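Local coordinates for putative DNA protection protein (Streptomyces coelicolor, PDB 4CYB), which probably stores iron and oxidises it at ferroxidase sites in a twelve-subunit Dps shell of the ferritin family, at residues J[20-32]-J[74-86]. Sequence-based numbering, arbitrary orientation.
Sequences TRLYSCQRLNKVL and TVAERVQTLGGVA. With FE (Fe (III) ion), chain B.
The carbonyl oxygen of Leu82 accepts a hydrogen bond from Arg21, whose NH1 lies 2.9 Å from Leu82 O with an N-H...O angle of 162°. That oxygen sits in the guanidinium plane, at its edge, and the turn about CG-CD of Arg21 (chi3 -74°) brings CD and NH1 round Leu82 O. Arg21 NH1 also donates to Lys10 O, so one group ties the end of helix 54-81 to the N-terminal tail. With Arg21 cut back to an alanine, Leu82 O and Lys10 O would probably lose the donor they share, and the tail would be left to its backbone bonding with Gly83 here. There Gly83, with positive phi, closes the helix in a Schellman motif. Gly84 passes tightly over Cys25, Gly84 CA packing 3.8 Å from Cys25 SG; a CB on Gly84 would clash with the sulfur. Cys25 SG also rests against Leu82 CB (3.6 Å). Farther along the turn, Asn29 ND2 donates to Val85 O (2.9 Å), while Asn29 OD1 accepts from the backbone N of Val87, so both ends of the amide hold the chain leaving the helix. Beside these polar bonds runs an apolar seam: Leu28 CB touches Val79 CG2, Leu28 CD1 packs 3.4 Å from Arg78 CG, and the Leu28 side chain crosses that of Leu82 at about a right angle, CD1 to CD1 3.8 Å. Leu32, with CG anti to the backbone N (chi1 -166°), sends CD1 to Val75 CG1 and CD2 over Ala76. On helix 54-81, Glu77 OE2 binds the iron, whose coordination is completed by Asp73, His46 of a second subunit and three waters, as at the intersubunit ferroxidase sites of Dps proteins. The segments of helices 18-48 and 54-81 run antiparallel within the ferritin-like four-helix bundle, with helix 109-136 beside the first and helix 140-164 beside the second.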
ATOM      1  N   THR J  20      42.471   8.573 -10.851  1.00 25.32           N
ATOM      2  CA  THR J  20      41.281   9.129 -10.185  1.00 26.03           C
ATOM      3  C   THR J  20      40.455   8.020  -9.574  1.00 24.84           C
ATOM      4  O   THR J  20      40.125   8.085  -8.395  1.00 23.80           O
ATOM      5  CB  THR J  20      40.433   9.983 -11.120  1.00 28.01           C
ATOM      6  OG1 THR J  20      41.217  11.132 -11.477  1.00 26.24           O
ATOM      7  CG2 THR J  20      39.143  10.472 -10.404  1.00 24.14           C
ATOM      8  N   ARG J  21      40.226   6.972 -10.327  1.00 22.64           N
ATOM      9  CA  ARG J  21      39.455   5.840  -9.797  1.00 24.21           C
ATOM     10  C   ARG J  21      40.138   5.094  -8.665  1.00 24.98           C
ATOM     11  O   ARG J  21      39.528   4.777  -7.647  1.00 23.02           O
ATOM     12  CB  ARG J  21      39.087   4.909 -10.958  1.00 24.20           C
ATOM     13  CG  ARG J  21      38.224   5.640 -11.972  1.00 25.68           C
ATOM     14  CD  ARG J  21      37.710   4.713 -13.044  1.00 28.31           C
ATOM     15  NE  ARG J  21      38.724   4.313 -14.027  1.00 26.76           N
ATOM     16  CZ  ARG J  21      39.261   3.118 -14.150  1.00 26.23           C
ATOM     17  NH1 ARG J  21      38.893   2.118 -13.353  1.00 23.76           N
ATOM     18  NH2 ARG J  21      40.156   2.881 -15.121  1.00 26.57           N
ATOM     19  N   LEU J  22      41.439   4.852  -8.799  1.00 23.33           N
ATOM     20  CA  LEU J  22      42.172   4.205  -7.752  1.00 26.00           C
ATOM     21  C   LEU J  22      42.142   4.998  -6.453  1.00 24.11           C
ATOM     22  O   LEU J  22      41.951   4.446  -5.367  1.00 24.56           O
ATOM     23  CB  LEU J  22      43.634   4.094  -8.209  1.00 31.30           C
ATOM     24  CG  LEU J  22      44.458   2.851  -7.911  1.00 39.64           C
ATOM     25  CD1 LEU J  22      45.842   3.274  -7.399  1.00 36.60           C
ATOM     26  CD2 LEU J  22      43.806   1.856  -6.987  1.00 35.97           C
ATOM     27  N   TYR J  23      42.356   6.298  -6.546  1.00 23.39           N
ATOM     28  CA  TYR J  23      42.341   7.147  -5.356  1.00 25.66           C
ATOM     29  C   TYR J  23      40.930   7.167  -4.706  1.00 23.70           C
ATOM     30  O   TYR J  23      40.782   7.044  -3.477  1.00 22.23           O
ATOM     31  CB  TYR J  23      42.827   8.571  -5.688  1.00 24.23           C
ATOM     32  CG  TYR J  23      42.852   9.446  -4.461  1.00 26.72           C
ATOM     33  CD1 TYR J  23      43.948   9.395  -3.554  1.00 27.63           C
ATOM     34  CD2 TYR J  23      41.819  10.324  -4.196  1.00 27.51           C
ATOM     35  CE1 TYR J  23      43.975  10.197  -2.428  1.00 29.74           C
ATOM     36  CE2 TYR J  23      41.828  11.123  -3.043  1.00 27.80           C
ATOM     37  CZ  TYR J  23      42.929  11.055  -2.169  1.00 30.66           C
ATOM     38  OH  TYR J  23      42.952  11.843  -1.035  1.00 29.87           O
ATOM     39  N   SER J  24      39.895   7.306  -5.520  1.00 24.67           N
ATOM     40  CA  SER J  24      38.515   7.369  -4.943  1.00 23.55           C
ATOM     41  C   SER J  24      38.231   6.034  -4.253  1.00 22.67           C
ATOM     42  O   SER J  24      37.664   6.033  -3.132  1.00 23.95           O
ATOM     43  CB  SER J  24      37.480   7.674  -6.033  1.00 21.30           C
ATOM     44  OG  SER J  24      37.485   9.031  -6.389  1.00 25.60           O
ATOM     45  N   CYS J  25      38.624   4.917  -4.875  1.00 22.60           N
ATOM     46  CA  CYS J  25      38.404   3.613  -4.235  1.00 22.33           C
ATOM     47  C   CYS J  25      39.135   3.441  -2.889  1.00 24.54           C
ATOM     48  O   CYS J  25      38.566   2.901  -1.962  1.00 22.35           O
ATOM     49  CB  CYS J  25      38.720   2.422  -5.124  1.00 24.40           C
ATOM     50  SG  CYS J  25      37.579   2.286  -6.529  1.00 26.04           S
ATOM     51  N   GLN J  26      40.392   3.937  -2.786  1.00 23.20           N
ATOM     52  CA  GLN J  26      41.069   3.917  -1.477  1.00 22.84           C
ATOM     53  C   GLN J  26      40.326   4.764  -0.466  1.00 23.39           C
ATOM     54  O   GLN J  26      40.150   4.291   0.665  1.00 26.41           O
ATOM     55  CB  GLN J  26      42.499   4.495  -1.592  1.00 26.40           C
ATOM     56  CG  GLN J  26      43.399   3.665  -2.462  1.00 34.34           C
ATOM     57  CD  GLN J  26      44.687   4.420  -2.885  1.00 42.69           C
ATOM     58  OE1 GLN J  26      45.518   3.859  -3.596  1.00 46.09           O
ATOM     59  NE2 GLN J  26      44.848   5.672  -2.434  1.00 47.66           N
ATOM     60  N   ARG J  27      39.895   5.987  -0.815  1.00 21.03           N
ATOM     61  CA  ARG J  27      39.194   6.806   0.155  1.00 22.64           C
ATOM     62  C   ARG J  27      37.827   6.155   0.526  1.00 24.63           C
ATOM     63  O   ARG J  27      37.431   6.139   1.710  1.00 23.80           O
ATOM     64  CB  ARG J  27      38.964   8.252  -0.306  1.00 24.29           C
ATOM     65  CG  ARG J  27      40.215   9.030  -0.686  1.00 28.33           C
ATOM     66  CD  ARG J  27      41.297   9.032   0.383  1.00 26.37           C
ATOM     67  NE  ARG J  27      40.826   9.486   1.670  1.00 26.10           N
ATOM     68  CZ  ARG J  27      40.946  10.725   2.155  1.00 28.91           C
ATOM     69  NH1 ARG J  27      41.518  11.715   1.438  1.00 30.33           N
ATOM     70  NH2 ARG J  27      40.523  10.968   3.376  1.00 27.52           N
ATOM     71  N   LEU J  28      37.142   5.633  -0.499  1.00 22.26           N
ATOM     72  CA  LEU J  28      35.796   5.047  -0.240  1.00 20.85           C
ATOM     73  C   LEU J  28      35.932   3.839   0.654  1.00 21.78           C
ATOM     74  O   LEU J  28      35.046   3.629   1.524  1.00 25.49           O
ATOM     75  CB  LEU J  28      35.068   4.699  -1.552  1.00 20.78           C
ATOM     76  CG  LEU J  28      34.542   5.927  -2.313  1.00 21.12           C
ATOM     77  CD1 LEU J  28      34.123   5.617  -3.744  1.00 22.65           C
ATOM     78  CD2 LEU J  28      33.428   6.659  -1.554  1.00 25.46           C
ATOM     79  N   ASN J  29      36.971   3.024   0.437  1.00 20.89           N
ATOM     80  CA  ASN J  29      37.129   1.829   1.240  1.00 22.52           C
ATOM     81  C   ASN J  29      37.401   2.128   2.700  1.00 22.47           C
ATOM     82  O   ASN J  29      37.024   1.366   3.563  1.00 21.02           O
ATOM     83  CB  ASN J  29      38.134   0.811   0.686  1.00 22.99           C
ATOM     84  CG  ASN J  29      37.485  -0.180  -0.267  1.00 26.28           C
ATOM     85  OD1 ASN J  29      36.394  -0.700   0.011  1.00 26.28           O
ATOM     86  ND2 ASN J  29      38.160  -0.473  -1.367  1.00 22.52           N
ATOM     87  N   LYS J  30      38.086   3.226   2.984  1.00 22.64           N
ATOM     88  CA  LYS J  30      38.289   3.589   4.386  1.00 20.54           C
ATOM     89  C   LYS J  30      36.970   4.001   5.026  1.00 21.25           C
ATOM     90  O   LYS J  30      36.649   3.567   6.160  1.00 21.55           O
ATOM     91  CB  LYS J  30      39.365   4.718   4.518  1.00 21.98           C
ATOM     92  CG  LYS J  30      39.611   5.170   5.971  1.00 25.94           C
ATOM     93  CD  LYS J  30      39.915   3.997   6.903  1.00 26.25           C
ATOM     94  CE  LYS J  30      40.533   4.509   8.203  1.00 26.50           C
ATOM     95  NZ  LYS J  30      39.753   5.581   8.849  1.00 25.01           N
ATOM     96  N   VAL J  31      36.210   4.820   4.330  1.00 21.59           N
ATOM     97  CA  VAL J  31      34.884   5.229   4.821  1.00 21.74           C
ATOM     98  C   VAL J  31      34.038   3.970   5.034  1.00 19.91           C
ATOM     99  O   VAL J  31      33.302   3.867   6.020  1.00 21.17           O
ATOM    100  CB  VAL J  31      34.192   6.193   3.841  1.00 23.40           C
ATOM    101  CG1 VAL J  31      32.728   6.426   4.247  1.00 24.54           C
ATOM    102  CG2 VAL J  31      34.957   7.538   3.852  1.00 24.62           C
ATOM    103  N   LEU J  32      34.102   3.065   4.075  1.00 20.66           N
ATOM    104  CA  LEU J  32      33.296   1.796   4.129  1.00 22.25           C
ATOM    105  C   LEU J  32      33.683   0.966   5.345  1.00 22.95           C
ATOM    106  O   LEU J  32      32.799   0.498   6.089  1.00 21.59           O
ATOM    107  CB  LEU J  32      33.525   1.035   2.827  1.00 22.70           C
ATOM    108  CG  LEU J  32      32.631  -0.116   2.434  1.00 28.20           C
ATOM    109  CD1 LEU J  32      31.165   0.314   2.605  1.00 23.88           C
ATOM    110  CD2 LEU J  32      32.989  -0.473   0.998  1.00 25.15           C
ATOM    111  N   THR J  74      25.616   1.505  -0.734  1.00 19.54           N
ATOM    112  CA  THR J  74      25.749   2.532  -1.763  1.00 20.74           C
ATOM    113  C   THR J  74      27.266   2.833  -1.992  1.00 20.17           C
ATOM    114  O   THR J  74      27.737   2.992  -3.128  1.00 20.29           O
ATOM    115  CB  THR J  74      25.020   3.817  -1.363  1.00 22.38           C
ATOM    116  OG1 THR J  74      23.594   3.560  -1.211  1.00 24.64           O
ATOM    117  CG2 THR J  74      25.252   4.952  -2.475  1.00 23.01           C
ATOM    118  N   VAL J  75      28.014   2.905  -0.906  1.00 19.36           N
ATOM    119  CA  VAL J  75      29.474   3.140  -1.031  1.00 18.61           C
ATOM    120  C   VAL J  75      30.212   1.971  -1.664  1.00 20.15           C
ATOM    121  O   VAL J  75      31.065   2.198  -2.524  1.00 21.28           O
ATOM    122  CB  VAL J  75      30.063   3.495   0.371  1.00 20.47           C
ATOM    123  CG1 VAL J  75      31.606   3.600   0.387  1.00 24.43           C
ATOM    124  CG2 VAL J  75      29.485   4.818   0.814  1.00 22.51           C
ATOM    125  N   ALA J  76      29.880   0.730  -1.283  1.00 18.75           N
ATOM    126  CA  ALA J  76      30.485  -0.437  -1.889  1.00 20.62           C
ATOM    127  C   ALA J  76      30.188  -0.462  -3.375  1.00 20.52           C
ATOM    128  O   ALA J  76      31.072  -0.738  -4.167  1.00 20.13           O
ATOM    129  CB  ALA J  76      29.978  -1.706  -1.256  1.00 18.02           C
ATOM    130  N   GLU J  77      28.920  -0.239  -3.756  1.00 19.03           N
ATOM    131  CA  GLU J  77      28.585  -0.198  -5.168  1.00 19.50           C
ATOM    132  C   GLU J  77      29.339   0.918  -5.926  1.00 19.19           C
ATOM    133  O   GLU J  77      29.701   0.723  -7.081  1.00 18.76           O
ATOM    134  CB  GLU J  77      27.046  -0.060  -5.354  1.00 18.83           C
ATOM    135  CG  GLU J  77      26.422  -1.477  -5.095  1.00 22.29           C
ATOM    136  CD  GLU J  77      24.902  -1.519  -5.365  1.00 24.92           C
ATOM    137  OE1 GLU J  77      24.360  -0.558  -5.988  1.00 26.94           O
ATOM    138  OE2 GLU J  77      24.293  -2.567  -5.022  1.00 27.04           O
ATOM    139  N   ARG J  78      29.596   2.030  -5.243  1.00 18.83           N
ATOM    140  CA  ARG J  78      30.416   3.083  -5.890  1.00 20.08           C
ATOM    141  C   ARG J  78      31.854   2.594  -6.175  1.00 21.20           C
ATOM    142  O   ARG J  78      32.405   2.846  -7.275  1.00 20.60           O
ATOM    143  CB  ARG J  78      30.463   4.302  -4.989  1.00 21.63           C
ATOM    144  CG  ARG J  78      31.277   5.466  -5.574  1.00 22.97           C
ATOM    145  CD  ARG J  78      30.471   6.141  -6.662  1.00 27.11           C
ATOM    146  NE  ARG J  78      31.218   7.168  -7.435  1.00 22.18           N
ATOM    147  CZ  ARG J  78      30.752   7.665  -8.578  1.00 26.47           C
ATOM    148  NH1 ARG J  78      29.539   7.260  -9.042  1.00 28.39           N
ATOM    149  NH2 ARG J  78      31.474   8.561  -9.275  1.00 26.32           N
ATOM    150  N   VAL J  79      32.471   1.917  -5.199  1.00 20.87           N
ATOM    151  CA  VAL J  79      33.760   1.275  -5.441  1.00 21.18           C
ATOM    152  C   VAL J  79      33.720   0.363  -6.641  1.00 22.90           C
ATOM    153  O   VAL J  79      34.624   0.426  -7.498  1.00 20.25           O
ATOM    154  CB  VAL J  79      34.244   0.511  -4.203  1.00 21.25           C
ATOM    155  CG1 VAL J  79      35.517  -0.277  -4.516  1.00 21.04           C
ATOM    156  CG2 VAL J  79      34.453   1.468  -3.024  1.00 20.58           C
ATOM    157  N   GLN J  80      32.694  -0.510  -6.720  1.00 19.00           N
ATOM    158  CA  GLN J  80      32.617  -1.405  -7.877  1.00 19.53           C
ATOM    159  C   GLN J  80      32.414  -0.644  -9.212  1.00 20.23           C
ATOM    160  O   GLN J  80      32.991  -1.010 -10.248  1.00 19.04           O
ATOM    161  CB  GLN J  80      31.459  -2.432  -7.674  1.00 19.06           C
ATOM    162  CG  GLN J  80      31.649  -3.265  -6.402  1.00 21.11           C
ATOM    163  CD  GLN J  80      32.981  -4.004  -6.391  1.00 24.04           C
ATOM    164  OE1 GLN J  80      33.692  -3.912  -5.425  1.00 25.56           O
ATOM    165  NE2 GLN J  80      33.342  -4.667  -7.483  1.00 22.95           N
ATOM    166  N   THR J  81      31.589   0.404  -9.164  1.00 19.84           N
ATOM    167  CA  THR J  81      31.319   1.228 -10.312  1.00 20.65           C
ATOM    168  C   THR J  81      32.628   1.875 -10.837  1.00 23.67           C
ATOM    169  O   THR J  81      32.761   2.118 -12.050  1.00 21.37           O
ATOM    170  CB  THR J  81      30.327   2.348  -9.923  1.00 23.14           C
ATOM    171  OG1 THR J  81      29.039   1.743  -9.603  1.00 23.83           O
ATOM    172  CG2 THR J  81      30.168   3.365 -11.097  1.00 22.08           C
ATOM    173  N   LEU J  82      33.561   2.149  -9.937  1.00 22.70           N
ATOM    174  CA  LEU J  82      34.863   2.744 -10.358  1.00 22.06           C
ATOM    175  C   LEU J  82      35.852   1.669 -10.799  1.00 25.38           C
ATOM    176  O   LEU J  82      37.007   1.997 -11.125  1.00 24.36           O
ATOM    177  CB  LEU J  82      35.439   3.559  -9.175  1.00 20.29           C
ATOM    178  CG  LEU J  82      34.554   4.748  -8.781  1.00 25.59           C
ATOM    179  CD1 LEU J  82      35.008   5.294  -7.438  1.00 26.44           C
ATOM    180  CD2 LEU J  82      34.591   5.887  -9.789  1.00 26.42           C
ATOM    181  N   GLY J  83      35.433   0.397 -10.812  1.00 22.97           N
ATOM    182  CA  GLY J  83      36.321  -0.699 -11.281  1.00 23.99           C
ATOM    183  C   GLY J  83      37.148  -1.286 -10.154  1.00 24.95           C
ATOM    184  O   GLY J  83      38.050  -2.052 -10.393  1.00 23.72           O
ATOM    185  N   GLY J  84      36.887  -0.855  -8.921  1.00 22.26           N
ATOM    186  CA  GLY J  84      37.679  -1.292  -7.745  1.00 23.03           C
ATOM    187  C   GLY J  84      37.076  -2.518  -7.050  1.00 24.04           C
ATOM    188  O   GLY J  84      36.183  -3.218  -7.613  1.00 24.56           O
ATOM    189  N   VAL J  85      37.612  -2.801  -5.877  1.00 21.66           N
ATOM    190  CA  VAL J  85      37.171  -3.922  -5.035  1.00 25.10           C
ATOM    191  C   VAL J  85      36.751  -3.418  -3.672  1.00 24.54           C
ATOM    192  O   VAL J  85      37.594  -2.897  -2.868  1.00 23.82           O
ATOM    193  CB  VAL J  85      38.266  -5.033  -4.936  1.00 27.04           C
ATOM    194  CG1 VAL J  85      37.712  -6.296  -4.199  1.00 25.82           C
ATOM    195  CG2 VAL J  85      38.751  -5.381  -6.357  1.00 25.21           C
ATOM    196  N   ALA J  86      35.444  -3.551  -3.378  1.00 21.69           N
ATOM    197  CA  ALA J  86      34.922  -3.109  -2.053  1.00 22.15           C
ATOM    198  C   ALA J  86      35.419  -4.048  -0.943  1.00 23.10           C
ATOM    199  O   ALA J  86      35.507  -5.293  -1.133  1.00 25.69           O
ATOM    200  CB  ALA J  86      33.383  -3.086  -2.080  1.00 21.34           C
TER
HETATM  201 FE    FE B1201      22.735  -3.207  -3.526  0.50 14.85          FE
HETATM  202  O   HOH W   1      21.378  -3.945  -1.725  1.00 23.42           O
HETATM  203  O   HOH W   2      21.083  -3.987  -4.964  1.00 33.10           O
HETATM  204  O   HOH W   3      21.252  -1.414  -4.030  1.00 29.87           O